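Local coordinates for oxidase/hydroxylase (Streptomyces hygroscopicus subsp. hygroscopicus, PDB 4XCB), which binds a metal ion, 2-oxoglutarate and hygromycin B and probably works as a 2-oxoglutarate-dependent dioxygenase of the phytanoyl-CoA dioxygenase family, at residues N179-V183 / E256-V260; S109-D113 / V251-V255; G106-E110 / E205-H209. All blocks are in the same frame, centred on the assembly; numbering follows the deposited sequence.

How the interactions relate
From the N terminus, the loop after strand 102-105 is reached first, and two contacts start from it, sharing S109 and E110. Interaction 3 closes 94 residues by pairing 106-110 with 205-209, the loop leading into strand 209-211. Interaction 2 closes a longer loop of 137 residues, tying 109-113 to 251-255 near the C terminus. Interaction 1 begins inside both loops, at 179-183, and ends beyond them at 256-260, so it crosses both. Interactions 1 and 2 touch through F259 and D254, and both reach the bound hygromycin. Interaction 3 joins its two loops beside the metal, while interactions 2 and 1 hold the C-terminal segment to 109-113 and to the start of helix 182-185.

Interaction 1. Residues N179-V183 / E256-V260. With HY0 (hygromycin b variant), chain G.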
# COMPACT_ATOMS: atom_id res chain seq x y z
N ASN A 179 32.16 -7.05 5.32
CA ASN A 179 32.18 -6.33 6.59
C ASN A 179 32.85 -4.95 6.53
O ASN A 179 33.39 -4.47 7.53
CB ASN A 179 32.86 -7.17 7.67
CG ASN A 179 34.19 -7.74 7.23
OD1 ASN A 179 34.82 -7.24 6.29
ND2 ASN A 179 34.64 -8.80 7.90
N THR A 180 32.79 -4.31 5.37
CA THR A 180 33.24 -2.93 5.22
C THR A 180 32.02 -2.03 5.00
O THR A 180 31.28 -2.22 4.04
CB THR A 180 34.23 -2.77 4.05
OG1 THR A 180 35.51 -3.27 4.44
CG2 THR A 180 34.37 -1.31 3.65
N SER A 181 31.82 -1.05 5.89
CA SER A 181 30.67 -0.15 5.78
C SER A 181 30.58 0.54 4.43
O SER A 181 31.58 0.96 3.87
CB SER A 181 30.70 0.93 6.87
OG SER A 181 29.81 1.98 6.53
N LEU A 182 29.36 0.65 3.93
CA LEU A 182 29.11 1.32 2.67
C LEU A 182 29.50 2.80 2.73
O LEU A 182 29.75 3.39 1.68
CB LEU A 182 27.63 1.18 2.29
CG LEU A 182 27.19 -0.23 1.90
CD1 LEU A 182 25.70 -0.30 1.67
CD2 LEU A 182 27.94 -0.68 0.64
N VAL A 183 29.57 3.39 3.92
CA VAL A 183 29.95 4.82 3.98
C VAL A 183 31.44 4.95 3.72
O VAL A 183 31.91 6.04 3.39
CB VAL A 183 29.61 5.51 5.33
CG1 VAL A 183 28.17 5.21 5.74
CG2 VAL A 183 30.56 5.11 6.42
N GLU A 256 24.34 -1.37 10.21
CA GLU A 256 25.72 -1.75 9.89
C GLU A 256 26.57 -2.02 11.13
O GLU A 256 27.45 -2.87 11.08
CB GLU A 256 26.39 -0.69 9.04
CG GLU A 256 26.08 -0.85 7.59
CD GLU A 256 26.93 0.04 6.70
OE1 GLU A 256 27.28 1.15 7.15
OE2 GLU A 256 27.23 -0.38 5.57
N GLU A 257 26.28 -1.34 12.24
CA GLU A 257 26.98 -1.58 13.49
C GLU A 257 26.92 -3.06 13.92
O GLU A 257 27.81 -3.53 14.63
CB GLU A 257 26.40 -0.69 14.60
CG GLU A 257 27.24 -0.61 15.86
CD GLU A 257 26.58 0.21 16.96
OE1 GLU A 257 25.66 1.01 16.65
OE2 GLU A 257 26.96 0.04 18.13
N ASP A 258 25.89 -3.79 13.49
CA ASP A 258 25.75 -5.21 13.81
C ASP A 258 26.76 -6.08 13.06
O ASP A 258 27.03 -7.20 13.48
CB ASP A 258 24.35 -5.73 13.47
CG ASP A 258 23.25 -5.09 14.30
OD1 ASP A 258 23.40 -4.95 15.54
OD2 ASP A 258 22.21 -4.75 13.69
N PHE A 259 27.27 -5.56 11.94
CA PHE A 259 27.99 -6.39 10.96
C PHE A 259 29.40 -5.90 10.64
O PHE A 259 30.24 -6.69 10.21
CB PHE A 259 27.21 -6.47 9.64
CG PHE A 259 25.82 -7.03 9.77
CD1 PHE A 259 25.58 -8.17 10.53
CD2 PHE A 259 24.75 -6.43 9.13
CE1 PHE A 259 24.29 -8.69 10.65
CE2 PHE A 259 23.45 -6.95 9.25
CZ PHE A 259 23.23 -8.08 10.01
N VAL A 260 29.65 -4.61 10.82
CA VAL A 260 30.88 -4.01 10.27
C VAL A 260 31.93 -3.73 11.34
O VAL A 260 31.74 -4.06 12.50
CB VAL A 260 30.57 -2.69 9.51
CG1 VAL A 260 31.85 -2.03 9.05
CG2 VAL A 260 29.63 -2.96 8.33
C1 HY0 G . 21.09 -0.16 17.58
C2 HY0 G . 21.72 -1.52 17.77
C3 HY0 G . 22.42 -1.58 19.12
C4 HY0 G . 23.49 -0.49 19.22
C5 HY0 G . 22.90 0.89 18.92
C6 HY0 G . 22.14 0.93 17.63
N7 HY0 G . 20.70 -2.50 17.72
O8 HY0 G . 20.49 -0.14 16.31
N9 HY0 G . 24.03 -0.50 20.53
C10 HY0 G . 25.01 -1.57 20.62
O11 HY0 G . 23.98 1.81 18.81
C12 HY0 G . 20.67 4.02 16.15
C13 HY0 G . 21.62 2.86 16.30
O14 HY0 G . 22.97 3.23 16.17
C15 HY0 G . 23.21 3.79 14.91
C16 HY0 G . 22.62 5.17 14.94
C17 HY0 G . 21.06 5.01 15.14
O18 HY0 G . 21.46 2.22 17.56
C19 HY0 G . 24.72 3.86 14.67
O20 HY0 G . 25.19 2.53 14.46
O21 HY0 G . 23.16 5.91 15.97
O22 HY0 G . 20.55 6.22 15.51
C23 HY0 G . 19.83 6.01 16.73
C24 HY0 G . 19.95 7.22 17.59
C25 HY0 G . 18.94 7.16 18.72
C26 HY0 G . 17.54 6.92 18.20
C27 HY0 G . 17.54 5.66 17.41
O28 HY0 G . 18.48 5.80 16.37
O29 HY0 G . 20.40 4.79 17.38
O30 HY0 G . 21.24 7.31 18.19
O31 HY0 G . 19.02 8.36 19.46
O32 HY0 G . 17.08 8.00 17.38
C33 HY0 G . 16.16 5.39 16.78
C34 HY0 G . 16.03 3.93 16.45
O35 HY0 G . 15.82 3.15 17.61
N36 HY0 G . 16.07 6.12 15.58
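E256 reaches across to S181 and L182, its carboxylate meeting the start of helix 182-185. CB points at 179-183, and CG sits anti to the carbonyl carbon (chi1 -84°). From there the chain runs extended, which carries E256 CD forward to 3.5 Å from S181 OG. The two carboxylate oxygens then divide the work. OE2 takes the backbone N-H of L182 on its syn lone pair, with E256 OE2 to L182 N at 2.9 Å and nearly straight (173°). OE1 accepts the S181 hydroxyl, E256 OE1 to S181 OG being 2.7 Å, from the syn side but 34° out of the carboxylate plane. The same OE1 also takes the backbone N-H of L104.

S181 is the N-cap of helix 182-185. Its OG accepts from V183 N at 3.0 Å while donating to E256, so the first turn holds the carboxylate through a backbone N-H and through the capping hydroxyl. The helix start would probably favour a charged E256.

Next to this grip, V260 CG1 lies against the backbone, 3.3 Å from N179 O. E256 O gathers the N-H groups of F259 and V260, turning the tail back toward 179-183. E257 faces the antibiotic instead, its OE1 accepting hygromycin O20 at 2.7 Å and O11 at 2.9 Å.

Strand 102-105 and helix 170-175 both pack on the contact: Y103 and L104 of the strand meet S181, L182 and E256, while on the helix L170 touches E256, and R171 and A174 touch F259.

Interaction 2. Residues S109-D113 / V251-V255; sequences SELLD and VDHDV. With HY0 (hygromycin b variant), chain G.
H253 and D254 each give an N-H to a backbone carbonyl of 109-113, an arm beside the double-stranded beta helix core. H253 ND1 to E110 O is 2.8 Å at 162°; the acceptor lies close to the imidazole plane, but the donor stands 42° above the carbonyl plane, off any lone pair. One residue on, D254 N to L111 O is 2.9 Å, a backbone bond in the same direction. The ND1 bond holds the H253 ring in its rotation, and the D254 N bond ties the backbone.

A water joins the polar side chains. It donates to E110 OE1 and to D254 OD2, the latter at 2.7 Å, and accepts from L111 N, thus bridging two carboxylates that do not meet. Each has a firmer partner elsewhere: the E110 oxygens take L169 N and L170 N, and D254 OD2 pairs with R171.

On the antibiotic side, D252 points away from 109-113 and uses both oxygens, OD1 accepting hygromycin O35 and OD2 accepting O8, each at 2.6 Å. D252 and V255 both line the hygromycin pocket, so this contact ties a pocket segment to 109-113.

Packing completes the contact at L112, where P85 of the second subunit also rests. L112 CB makes a CH-pi contact over the H253 ring, 3.6 Å from its centroid. With CG anti to the backbone N (chi1 172°), L112 CD2 is carried on to 3.9 Å from V251 CG1.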
# COMPACT_ATOMS: atom_id res chain seq x y z
N SER A 109 12.95 -2.00 4.89
CA SER A 109 12.73 -3.45 4.89
C SER A 109 13.85 -4.30 5.49
O SER A 109 13.96 -5.49 5.17
CB SER A 109 12.47 -3.92 3.46
OG SER A 109 11.21 -3.45 3.00
N GLU A 110 14.65 -3.74 6.39
CA GLU A 110 15.73 -4.50 7.00
C GLU A 110 15.15 -5.53 7.95
O GLU A 110 14.01 -5.38 8.43
CB GLU A 110 16.71 -3.57 7.70
CG GLU A 110 17.35 -2.59 6.71
CD GLU A 110 18.04 -3.30 5.55
OE1 GLU A 110 18.90 -4.15 5.81
OE2 GLU A 110 17.71 -3.01 4.38
N LEU A 111 15.93 -6.58 8.22
CA LEU A 111 15.42 -7.74 8.93
C LEU A 111 15.69 -7.69 10.42
O LEU A 111 16.61 -7.02 10.89
CB LEU A 111 16.02 -9.03 8.35
CG LEU A 111 15.92 -9.16 6.83
CD1 LEU A 111 16.68 -10.39 6.33
CD2 LEU A 111 14.46 -9.21 6.40
N LEU A 112 14.86 -8.41 11.17
CA LEU A 112 15.06 -8.62 12.59
C LEU A 112 14.68 -10.05 12.90
O LEU A 112 13.61 -10.50 12.49
CB LEU A 112 14.23 -7.63 13.42
CG LEU A 112 14.18 -7.83 14.93
CD1 LEU A 112 15.55 -7.66 15.56
CD2 LEU A 112 13.17 -6.86 15.57
N ASP A 113 15.57 -10.77 13.57
CA ASP A 113 15.29 -12.14 13.97
C ASP A 113 14.66 -12.10 15.35
O ASP A 113 15.21 -11.49 16.27
CB ASP A 113 16.57 -12.99 14.01
CG ASP A 113 17.28 -13.05 12.67
OD1 ASP A 113 16.60 -13.00 11.62
OD2 ASP A 113 18.53 -13.14 12.67
N VAL A 251 13.29 -1.70 19.38
CA VAL A 251 14.18 -2.78 18.97
C VAL A 251 14.51 -2.63 17.50
O VAL A 251 13.68 -2.88 16.64
CB VAL A 251 13.55 -4.17 19.22
CG1 VAL A 251 14.54 -5.27 18.84
CG2 VAL A 251 13.12 -4.32 20.68
N ASP A 252 15.74 -2.20 17.21
CA ASP A 252 16.10 -1.92 15.83
C ASP A 252 16.33 -3.18 15.01
O ASP A 252 16.79 -4.21 15.52
CB ASP A 252 17.36 -1.05 15.77
CG ASP A 252 17.15 0.35 16.33
OD1 ASP A 252 16.00 0.73 16.62
OD2 ASP A 252 18.15 1.09 16.46
N HIS A 253 16.00 -3.08 13.73
CA HIS A 253 16.32 -4.11 12.76
C HIS A 253 17.79 -3.95 12.37
O HIS A 253 18.48 -3.11 12.95
CB HIS A 253 15.38 -4.01 11.55
CG HIS A 253 13.95 -4.34 11.88
ND1 HIS A 253 13.11 -5.01 11.01
CD2 HIS A 253 13.23 -4.11 13.00
CE1 HIS A 253 11.94 -5.18 11.59
NE2 HIS A 253 11.98 -4.62 12.79
N ASP A 254 18.29 -4.76 11.44
CA ASP A 254 19.73 -4.76 11.11
C ASP A 254 20.25 -3.36 10.88
O ASP A 254 19.63 -2.59 10.17
CB ASP A 254 20.03 -5.58 9.85
CG ASP A 254 19.81 -7.08 10.01
OD1 ASP A 254 19.71 -7.57 11.15
OD2 ASP A 254 19.77 -7.78 8.96
N VAL A 255 21.39 -3.03 11.49
CA VAL A 255 22.13 -1.80 11.17
C VAL A 255 23.58 -2.21 10.91
O VAL A 255 24.01 -3.27 11.36
CB VAL A 255 22.06 -0.75 12.29
CG1 VAL A 255 20.60 -0.31 12.51
CG2 VAL A 255 22.64 -1.30 13.58
C1 HY0 G . 21.09 -0.16 17.58
C2 HY0 G . 21.72 -1.52 17.77
C3 HY0 G . 22.42 -1.58 19.12
C4 HY0 G . 23.49 -0.49 19.22
C5 HY0 G . 22.90 0.89 18.92
C6 HY0 G . 22.14 0.93 17.63
N7 HY0 G . 20.70 -2.50 17.72
O8 HY0 G . 20.49 -0.14 16.31
N9 HY0 G . 24.03 -0.50 20.53
C10 HY0 G . 25.01 -1.57 20.62
O11 HY0 G . 23.98 1.81 18.81
C12 HY0 G . 20.67 4.02 16.15
C13 HY0 G . 21.62 2.86 16.30
O14 HY0 G . 22.97 3.23 16.17
C15 HY0 G . 23.21 3.79 14.91
C16 HY0 G . 22.62 5.17 14.94
C17 HY0 G . 21.06 5.01 15.14
O18 HY0 G . 21.46 2.22 17.56
C19 HY0 G . 24.72 3.86 14.67
O20 HY0 G . 25.19 2.53 14.46
O21 HY0 G . 23.16 5.91 15.97
O22 HY0 G . 20.55 6.22 15.51
C23 HY0 G . 19.83 6.01 16.73
C24 HY0 G . 19.95 7.22 17.59
C25 HY0 G . 18.94 7.16 18.72
C26 HY0 G . 17.54 6.92 18.20
C27 HY0 G . 17.54 5.66 17.41
O28 HY0 G . 18.48 5.80 16.37
O29 HY0 G . 20.40 4.79 17.38
O30 HY0 G . 21.24 7.31 18.19
O31 HY0 G . 19.02 8.36 19.46
O32 HY0 G . 17.08 8.00 17.38
C33 HY0 G . 16.16 5.39 16.78
C34 HY0 G . 16.03 3.93 16.45
O35 HY0 G . 15.82 3.15 17.61
N36 HY0 G . 16.07 6.12 15.58
O HOH W 1 18.51 -6.75 6.81

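Interaction 3. Residues G106-E110 / E205-H209. With NI (nickel (II) ion), chain E.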
# COMPACT_ATOMS: atom_id res chain seq x y z
N GLY A 106 18.65 2.43 9.81
CA GLY A 106 17.37 2.67 9.18
C GLY A 106 17.21 1.79 7.96
O GLY A 106 17.97 0.85 7.78
N GLY A 107 16.24 2.11 7.12
CA GLY A 107 15.90 1.27 5.97
C GLY A 107 14.54 0.62 6.18
O GLY A 107 14.28 -0.02 7.20
N ASN A 108 13.67 0.76 5.19
CA ASN A 108 12.28 0.32 5.29
C ASN A 108 12.08 -1.18 5.47
O ASN A 108 11.11 -1.61 6.13
CB ASN A 108 11.51 0.79 4.06
CG ASN A 108 10.00 0.70 4.22
OD1 ASN A 108 9.43 1.14 5.24
ND2 ASN A 108 9.34 0.13 3.22
N SER A 109 12.95 -2.00 4.89
CA SER A 109 12.73 -3.45 4.89
C SER A 109 13.85 -4.30 5.49
O SER A 109 13.96 -5.49 5.17
CB SER A 109 12.47 -3.92 3.46
OG SER A 109 11.21 -3.45 3.00
N GLU A 110 14.65 -3.74 6.39
CA GLU A 110 15.73 -4.50 7.00
C GLU A 110 15.15 -5.53 7.95
O GLU A 110 14.01 -5.38 8.43
CB GLU A 110 16.71 -3.57 7.70
CG GLU A 110 17.35 -2.59 6.71
CD GLU A 110 18.04 -3.30 5.55
OE1 GLU A 110 18.90 -4.15 5.81
OE2 GLU A 110 17.71 -3.01 4.38
N GLU A 205 12.75 8.60 9.52
CA GLU A 205 13.70 7.63 10.07
C GLU A 205 13.64 6.29 9.35
O GLU A 205 14.48 5.42 9.58
CB GLU A 205 13.47 7.46 11.58
CG GLU A 205 14.12 8.60 12.39
CD GLU A 205 15.64 8.57 12.30
OE1 GLU A 205 16.25 7.53 12.62
OE2 GLU A 205 16.23 9.60 11.90
N ALA A 206 12.70 6.15 8.42
CA ALA A 206 12.69 4.97 7.54
C ALA A 206 13.87 4.98 6.56
O ALA A 206 14.25 3.92 6.06
CB ALA A 206 11.37 4.89 6.79
N LEU A 207 14.43 6.16 6.30
CA LEU A 207 15.54 6.28 5.35
C LEU A 207 16.78 5.60 5.90
O LEU A 207 17.09 5.74 7.06
CB LEU A 207 15.81 7.75 5.06
CG LEU A 207 16.83 8.02 3.96
CD1 LEU A 207 16.22 7.62 2.61
CD2 LEU A 207 17.14 9.50 3.97
N MET A 208 17.50 4.85 5.06
CA MET A 208 18.76 4.27 5.50
C MET A 208 19.83 5.31 5.30
O MET A 208 20.04 5.76 4.18
CB MET A 208 19.11 3.01 4.71
CG MET A 208 20.43 2.40 5.17
SD MET A 208 20.86 0.91 4.26
CE MET A 208 19.56 -0.19 4.82
N HIS A 209 20.48 5.70 6.39
CA HIS A 209 21.36 6.85 6.37
C HIS A 209 22.48 6.72 7.39
O HIS A 209 22.48 5.83 8.25
CB HIS A 209 20.55 8.12 6.66
CG HIS A 209 19.98 8.14 8.03
ND1 HIS A 209 18.86 7.43 8.39
CD2 HIS A 209 20.43 8.75 9.16
CE1 HIS A 209 18.62 7.62 9.68
NE2 HIS A 209 19.56 8.41 10.16
NI NI E . 20.22 8.52 12.15
O HOH W 2 18.83 10.31 12.45
O HOH W 3 18.69 7.60 13.08
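M208 and E110 cross at about a right angle, and the sulfur-bearing chain does the touching with its end. M208 runs fully extended through CG and SD (chi1 and chi2 both 180°) and bends only at the last torsion, which brings CE against the carboxylate: M208 CE to E110 OE2 is 3.4 Å. The same methyl rests 3.5 Å from G106 O, so it fills the angle between the loop backbone and E110, whose OE2 is held by L169 N.

Beside M208 CB, which lies 3.9 Å from G107 N, the two backbones come close because G106 and G107 have no side chains; a CB on G106 would run into L207 O, and one on G107 into M208 CE. G106 CA lies 3.7 Å from L207 O. G107 N bonds to A206 O at 2.9 Å, well above the carbonyl plane and at a bent 130°. G107 then opens a type I turn that ends at E110.

H209 takes no part in this packing and serves the metal. Its ND1 donates to L207 O at 2.8 Å, with the acceptor in the ring plane, which fixes the ring's rotation and aims NE2 at the nickel ion, 2.1 Å away. E205, an iron ligand in a structure of this protein, touches the hygromycin; here both its carboxylate oxygens stand 4.1 Å from the nickel ion, and OE2 accepts from a nickel-bound water.

H105, edge-to-face with H209, supplies another ligand, and both histidines line the 2-oxoglutarate pocket. This is the metal centre of a cupin-type double-stranded beta helix, as in 2-oxoglutarate-dependent dioxygenases.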